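Local coordinates for bifunctional GH43-CE protein (Bacteroides eggerthii, PDB 6MLY) that pairs a family 43 glycoside hydrolase domain, probably a xylosidase, with a carbohydrate esterase domain, and is linked to the breakdown of complex arabinoxylans by colonic Bacteroidetes, at residues V549-K563 / F579-D591. Residues are numbered along the deposited sequence; the frame is centred on the assembly and turned at random.
With ACT (acetate ion), chain E.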
loop_
_atom_site.group_PDB
_atom_site.type_symbol
_atom_site.label_atom_id
_atom_site.label_comp_id
_atom_site.label_asym_id
_atom_site.label_seq_id
_atom_site.Cartn_x
_atom_site.Cartn_y
_atom_site.Cartn_z
ATOM N N VAL A 549 -11.909 4.788 20.925
ATOM C CA VAL A 549 -13.133 3.987 20.891
ATOM C C VAL A 549 -12.909 2.809 19.932
ATOM O O VAL A 549 -12.502 3.004 18.784
ATOM C CB VAL A 549 -14.376 4.818 20.509
ATOM C CG1 VAL A 549 -15.610 3.942 20.320
ATOM C CG2 VAL A 549 -14.660 5.922 21.522
ATOM N N VAL A 550 -13.202 1.600 20.434
ATOM C CA VAL A 550 -12.997 0.315 19.755
ATOM C C VAL A 550 -14.287 -0.080 19.023
ATOM O O VAL A 550 -15.379 0.239 19.480
ATOM C CB VAL A 550 -12.591 -0.765 20.777
ATOM C CG1 VAL A 550 -12.531 -2.156 20.165
ATOM C CG2 VAL A 550 -11.278 -0.417 21.458
ATOM N N LEU A 551 -14.142 -0.789 17.898
ATOM C CA LEU A 551 -15.270 -1.310 17.126
ATOM C C LEU A 551 -15.115 -2.827 16.961
ATOM O O LEU A 551 -14.104 -3.294 16.419
ATOM C CB LEU A 551 -15.313 -0.645 15.744
ATOM C CG LEU A 551 -15.096 0.867 15.696
ATOM C CD1 LEU A 551 -15.109 1.355 14.254
ATOM C CD2 LEU A 551 -16.154 1.601 16.508
ATOM N N ILE A 552 -16.128 -3.580 17.404
ATOM C CA ILE A 552 -16.240 -5.006 17.101
ATOM C C ILE A 552 -17.413 -5.202 16.132
ATOM O O ILE A 552 -18.391 -4.461 16.161
ATOM C CB ILE A 552 -16.376 -5.848 18.384
ATOM C CG1 ILE A 552 -15.336 -5.440 19.432
ATOM C CG2 ILE A 552 -16.303 -7.336 18.064
ATOM C CD1 ILE A 552 -15.330 -6.296 20.675
ATOM N N TYR A 553 -17.282 -6.211 15.268
ATOM C CA TYR A 553 -18.193 -6.464 14.156
ATOM C C TYR A 553 -19.148 -7.604 14.516
ATOM O O TYR A 553 -18.781 -8.543 15.237
ATOM C CB TYR A 553 -17.415 -6.836 12.892
ATOM C CG TYR A 553 -16.389 -7.919 13.114
ATOM C CD1 TYR A 553 -16.733 -9.261 13.065
ATOM C CD2 TYR A 553 -15.080 -7.597 13.428
ATOM C CE1 TYR A 553 -15.800 -10.257 13.301
ATOM C CE2 TYR A 553 -14.138 -8.580 13.670
ATOM C CZ TYR A 553 -14.495 -9.914 13.607
ATOM O OH TYR A 553 -13.562 -10.879 13.846
ATOM N N GLY A 554 -20.369 -7.499 13.982
ATOM C CA GLY A 554 -21.350 -8.566 13.999
ATOM C C GLY A 554 -21.003 -9.654 12.998
ATOM O O GLY A 554 -20.810 -9.376 11.819
ATOM N N SER A 555 -20.912 -10.894 13.487
ATOM C CA SER A 555 -20.586 -12.038 12.651
ATOM C C SER A 555 -21.319 -13.311 13.103
ATOM O O SER A 555 -21.186 -14.344 12.454
ATOM C CB SER A 555 -19.098 -12.251 12.648
ATOM O OG SER A 555 -18.598 -12.405 13.972
ATOM N N ALA A 556 -22.088 -13.237 14.196
ATOM C CA ALA A 556 -22.554 -14.423 14.909
ATOM C C ALA A 556 -21.347 -15.256 15.370
ATOM O O ALA A 556 -21.420 -16.482 15.465
ATOM C CB ALA A 556 -23.491 -15.221 14.034
ATOM N N TRP A 557 -20.241 -14.565 15.664
ATOM C CA TRP A 557 -18.988 -15.170 16.116
ATOM C C TRP A 557 -18.394 -16.123 15.058
ATOM O O TRP A 557 -17.733 -17.110 15.417
ATOM C CB TRP A 557 -19.200 -15.891 17.455
ATOM C CG TRP A 557 -19.908 -15.079 18.496
ATOM C CD1 TRP A 557 -19.411 -14.018 19.196
ATOM C CD2 TRP A 557 -21.246 -15.280 18.983
ATOM N NE1 TRP A 557 -20.348 -13.537 20.070
ATOM C CE2 TRP A 557 -21.482 -14.293 19.964
ATOM C CE3 TRP A 557 -22.265 -16.192 18.685
ATOM C CZ2 TRP A 557 -22.694 -14.196 20.644
ATOM C CZ3 TRP A 557 -23.465 -16.093 19.354
ATOM C CH2 TRP A 557 -23.674 -15.108 20.321
ATOM N N PHE A 558 -18.598 -15.824 13.767
ATOM C CA PHE A 558 -18.157 -16.712 12.681
ATOM C C PHE A 558 -17.025 -16.086 11.858
ATOM O O PHE A 558 -16.384 -16.797 11.095
ATOM C CB PHE A 558 -19.316 -17.079 11.748
ATOM C CG PHE A 558 -20.252 -18.140 12.273
ATOM C CD1 PHE A 558 -19.764 -19.329 12.797
ATOM C CD2 PHE A 558 -21.627 -17.967 12.215
ATOM C CE1 PHE A 558 -20.627 -20.304 13.274
ATOM C CE2 PHE A 558 -22.490 -18.945 12.690
ATOM C CZ PHE A 558 -21.987 -20.113 13.219
ATOM N N ALA A 559 -16.776 -14.780 12.027
ATOM C CA ALA A 559 -15.832 -14.034 11.187
ATOM C C ALA A 559 -14.589 -13.652 11.999
ATOM O O ALA A 559 -14.684 -13.405 13.203
ATOM C CB ALA A 559 -16.510 -12.816 10.618
ATOM N N ASN A 560 -13.430 -13.599 11.325
ATOM C CA ASN A 560 -12.173 -13.186 11.953
ATOM C C ASN A 560 -11.523 -12.065 11.133
ATOM O O ASN A 560 -10.334 -11.786 11.304
ATOM C CB ASN A 560 -11.230 -14.376 12.153
ATOM C CG ASN A 560 -10.912 -15.130 10.878
ATOM O OD1 ASN A 560 -11.125 -14.628 9.775
ATOM N ND2 ASN A 560 -10.389 -16.336 11.020
ATOM N N ASN A 561 -12.320 -11.403 10.283
ATOM C CA ASN A 561 -11.779 -10.645 9.161
ATOM C C ASN A 561 -12.690 -9.481 8.736
ATOM O O ASN A 561 -12.555 -8.992 7.616
ATOM C CB ASN A 561 -11.548 -11.579 7.967
ATOM C CG ASN A 561 -12.827 -12.167 7.400
ATOM O OD1 ASN A 561 -13.874 -12.183 8.062
ATOM N ND2 ASN A 561 -12.748 -12.649 6.168
ATOM N N MET A 562 -13.583 -9.013 9.612
ATOM C CA MET A 562 -14.638 -8.069 9.195
ATOM C C MET A 562 -14.555 -6.759 9.991
ATOM O O MET A 562 -15.563 -6.085 10.187
ATOM C CB MET A 562 -16.027 -8.691 9.369
ATOM C CG MET A 562 -16.324 -9.779 8.354
ATOM S SD MET A 562 -18.095 -9.927 7.982
ATOM C CE MET A 562 -18.754 -10.436 9.567
ATOM N N LYS A 563 -13.342 -6.391 10.411
ATOM C CA LYS A 563 -13.094 -5.131 11.111
ATOM C C LYS A 563 -13.302 -3.940 10.164
ATOM O O LYS A 563 -13.631 -2.844 10.612
ATOM C CB LYS A 563 -11.670 -5.115 11.670
ATOM C CG LYS A 563 -10.584 -5.321 10.625
ATOM C CD LYS A 563 -9.202 -5.421 11.201
ATOM C CE LYS A 563 -8.184 -5.785 10.149
ATOM N NZ LYS A 563 -6.818 -5.598 10.673
ATOM N N PHE A 579 -12.353 11.396 18.108
ATOM C CA PHE A 579 -12.001 10.113 18.717
ATOM C C PHE A 579 -11.053 9.332 17.801
ATOM O O PHE A 579 -11.284 9.229 16.592
ATOM C CB PHE A 579 -13.245 9.264 18.983
ATOM C CG PHE A 579 -14.008 9.632 20.231
ATOM C CD1 PHE A 579 -15.256 10.236 20.152
ATOM C CD2 PHE A 579 -13.482 9.362 21.486
ATOM C CE1 PHE A 579 -15.954 10.568 21.302
ATOM C CE2 PHE A 579 -14.184 9.690 22.634
ATOM C CZ PHE A 579 -15.414 10.297 22.539
ATOM N N ALA A 580 -9.997 8.771 18.396
ATOM C CA ALA A 580 -9.219 7.729 17.749
ATOM C C ALA A 580 -10.091 6.475 17.680
ATOM O O ALA A 580 -10.774 6.149 18.642
ATOM C CB ALA A 580 -7.939 7.472 18.502
ATOM N N VAL A 581 -10.074 5.799 16.532
ATOM C CA VAL A 581 -10.922 4.640 16.298
ATOM C C VAL A 581 -10.018 3.417 16.117
ATOM O O VAL A 581 -8.948 3.523 15.512
ATOM C CB VAL A 581 -11.842 4.869 15.084
ATOM C CG1 VAL A 581 -12.732 3.668 14.809
ATOM C CG2 VAL A 581 -12.676 6.134 15.240
ATOM N N VAL A 582 -10.454 2.274 16.665
ATOM C CA VAL A 582 -9.698 1.018 16.627
ATOM C C VAL A 582 -10.674 -0.136 16.381
ATOM O O VAL A 582 -11.123 -0.771 17.325
ATOM C CB VAL A 582 -8.902 0.774 17.927
ATOM C CG1 VAL A 582 -8.116 -0.528 17.873
ATOM C CG2 VAL A 582 -7.981 1.933 18.274
ATOM N N SER A 583 -10.992 -0.414 15.116
ATOM C CA SER A 583 -11.737 -1.628 14.801
ATOM C C SER A 583 -10.796 -2.833 14.926
ATOM O O SER A 583 -9.658 -2.788 14.453
ATOM C CB SER A 583 -12.381 -1.567 13.444
ATOM O OG SER A 583 -13.416 -2.539 13.354
ATOM N N ILE A 584 -11.283 -3.897 15.573
ATOM C CA ILE A 584 -10.470 -5.065 15.900
ATOM C C ILE A 584 -11.103 -6.310 15.268
ATOM O O ILE A 584 -12.291 -6.306 14.934
ATOM C CB ILE A 584 -10.320 -5.216 17.428
ATOM C CG1 ILE A 584 -11.614 -5.696 18.094
ATOM C CG2 ILE A 584 -9.811 -3.926 18.053
ATOM C CD1 ILE A 584 -11.467 -6.001 19.567
ATOM N N ASN A 585 -10.286 -7.361 15.129
ATOM C CA ASN A 585 -10.741 -8.706 14.781
ATOM C C ASN A 585 -10.738 -9.580 16.044
ATOM O O ASN A 585 -10.091 -9.259 17.044
ATOM C CB ASN A 585 -9.887 -9.354 13.683
ATOM C CG ASN A 585 -10.224 -8.901 12.275
ATOM O OD1 ASN A 585 -11.300 -8.362 12.010
ATOM N ND2 ASN A 585 -9.310 -9.143 11.352
ATOM N N HIS A 586 -11.478 -10.688 15.977
ATOM C CA HIS A 586 -11.432 -11.739 16.977
ATOM C C HIS A 586 -11.463 -13.094 16.263
ATOM O O HIS A 586 -11.983 -13.198 15.163
ATOM C CB HIS A 586 -12.591 -11.581 17.969
ATOM C CG HIS A 586 -13.938 -11.783 17.358
ATOM N ND1 HIS A 586 -14.439 -13.039 17.078
ATOM C CD2 HIS A 586 -14.888 -10.901 16.976
ATOM C CE1 HIS A 586 -15.639 -12.922 16.543
ATOM N NE2 HIS A 586 -15.941 -11.619 16.473
ATOM N N ARG A 587 -10.914 -14.124 16.909
ATOM C CA ARG A 587 -10.895 -15.474 16.349
ATOM C C ARG A 587 -12.336 -15.980 16.201
ATOM O O ARG A 587 -13.155 -15.814 17.107
ATOM C CB ARG A 587 -10.066 -16.411 17.235
ATOM C CG ARG A 587 -8.572 -16.120 17.219
ATOM C CD ARG A 587 -7.817 -16.968 18.224
ATOM N NE ARG A 587 -8.097 -16.573 19.595
ATOM C CZ ARG A 587 -7.761 -17.278 20.671
ATOM N NH1 ARG A 587 -7.266 -18.497 20.538
ATOM N NH2 ARG A 587 -7.921 -16.756 21.875
ATOM N N SER A 588 -12.631 -16.597 15.051
ATOM C CA SER A 588 -13.953 -17.150 14.765
ATOM C C SER A 588 -14.223 -18.361 15.663
ATOM O O SER A 588 -13.304 -18.939 16.243
ATOM C CB SER A 588 -14.097 -17.518 13.309
ATOM O OG SER A 588 -15.251 -18.322 13.104
ATOM N N SER A 589 -15.501 -18.741 15.749
ATOM C CA SER A 589 -15.935 -19.911 16.506
ATOM C C SER A 589 -15.416 -21.195 15.843
ATOM O O SER A 589 -15.375 -22.245 16.482
ATOM C CB SER A 589 -17.437 -19.936 16.680
ATOM O OG SER A 589 -18.102 -19.811 15.433
ATOM N N GLY A 590 -15.035 -21.101 14.561
ATOM C CA GLY A 590 -14.352 -22.179 13.839
ATOM C C GLY A 590 -12.909 -22.337 14.292
ATOM O O GLY A 590 -12.428 -23.454 14.458
ATOM N N ASP A 591 -12.230 -21.200 14.494
ATOM C CA ASP A 591 -10.821 -21.139 14.899
ATOM C C ASP A 591 -10.657 -21.695 16.319
ATOM O O ASP A 591 -9.967 -22.696 16.518
ATOM C CB ASP A 591 -10.286 -19.706 14.820
ATOM C CG ASP A 591 -10.329 -19.120 13.421
ATOM O OD1 ASP A 591 -9.592 -19.634 12.550
ATOM O OD2 ASP A 591 -11.099 -18.159 13.213
HETATM C C ACT E . -24.609 -10.750 13.017
HETATM O O ACT E . -25.487 -11.588 12.708
HETATM O OXT ACT E . -23.679 -11.022 13.815
HETATM C CH3 ACT E . -24.683 -9.374 12.413
#
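The rings of Y553 and H586 lie nearly parallel, planes at 11°, but are slid apart and barely overlap. Y553 OH sits over one face of the H586 ring, offset toward its rim, and A559 O also lies over a face of it. S555 OG and W557 CA are at the H586 edge. M562 CB sits over one face of the Y553 ring, toward its rim, and I584 O and A559 O lie at its edge. H586 CG stands between its backbone N and carbonyl carbon (chi1 66°), which brings the imidazole back under the tyrosine hydroxyl. That hydroxyl accepts a nearly straight bond from H586 N (OH to N 3.0 Å) and donates to A559 O. H586 ND1 donates to R587 O, which lies near the imidazole plane and so fixes the turn of the ring. A phenylalanine in place of Y553 would probably leave H586 N and A559 O without this shared partner.

Upstream, strands 546-552 and 579-584 pair in parallel, as neighbours in a beta-alpha-beta crossover through helix 563-577. L551 CD1 packs on V581 CG1, and V549 CG2 lies over the F579 ring. S583 OG binds K563 O in the carbonyl plane, 2.8 Å away, tying the strand to the start of that helix. K563 NZ forms salt bridges with D535 and D521.

Downstream, W557 O accepts from both S589 N and S589 OG, the latter at 2.7 Å. S588 OG donates to F558 O and takes G590 N in an ST turn. D591 OD2 accepts N560 ND2 and S588 N. Backbone bonds thus join the strands, with apolar side chains packed on them; beyond, hydroxyl, amide and carboxylate bonds hold the loops of the probable alpha/beta-hydrolase esterase domain, one tyrosine hydroxyl bridging two.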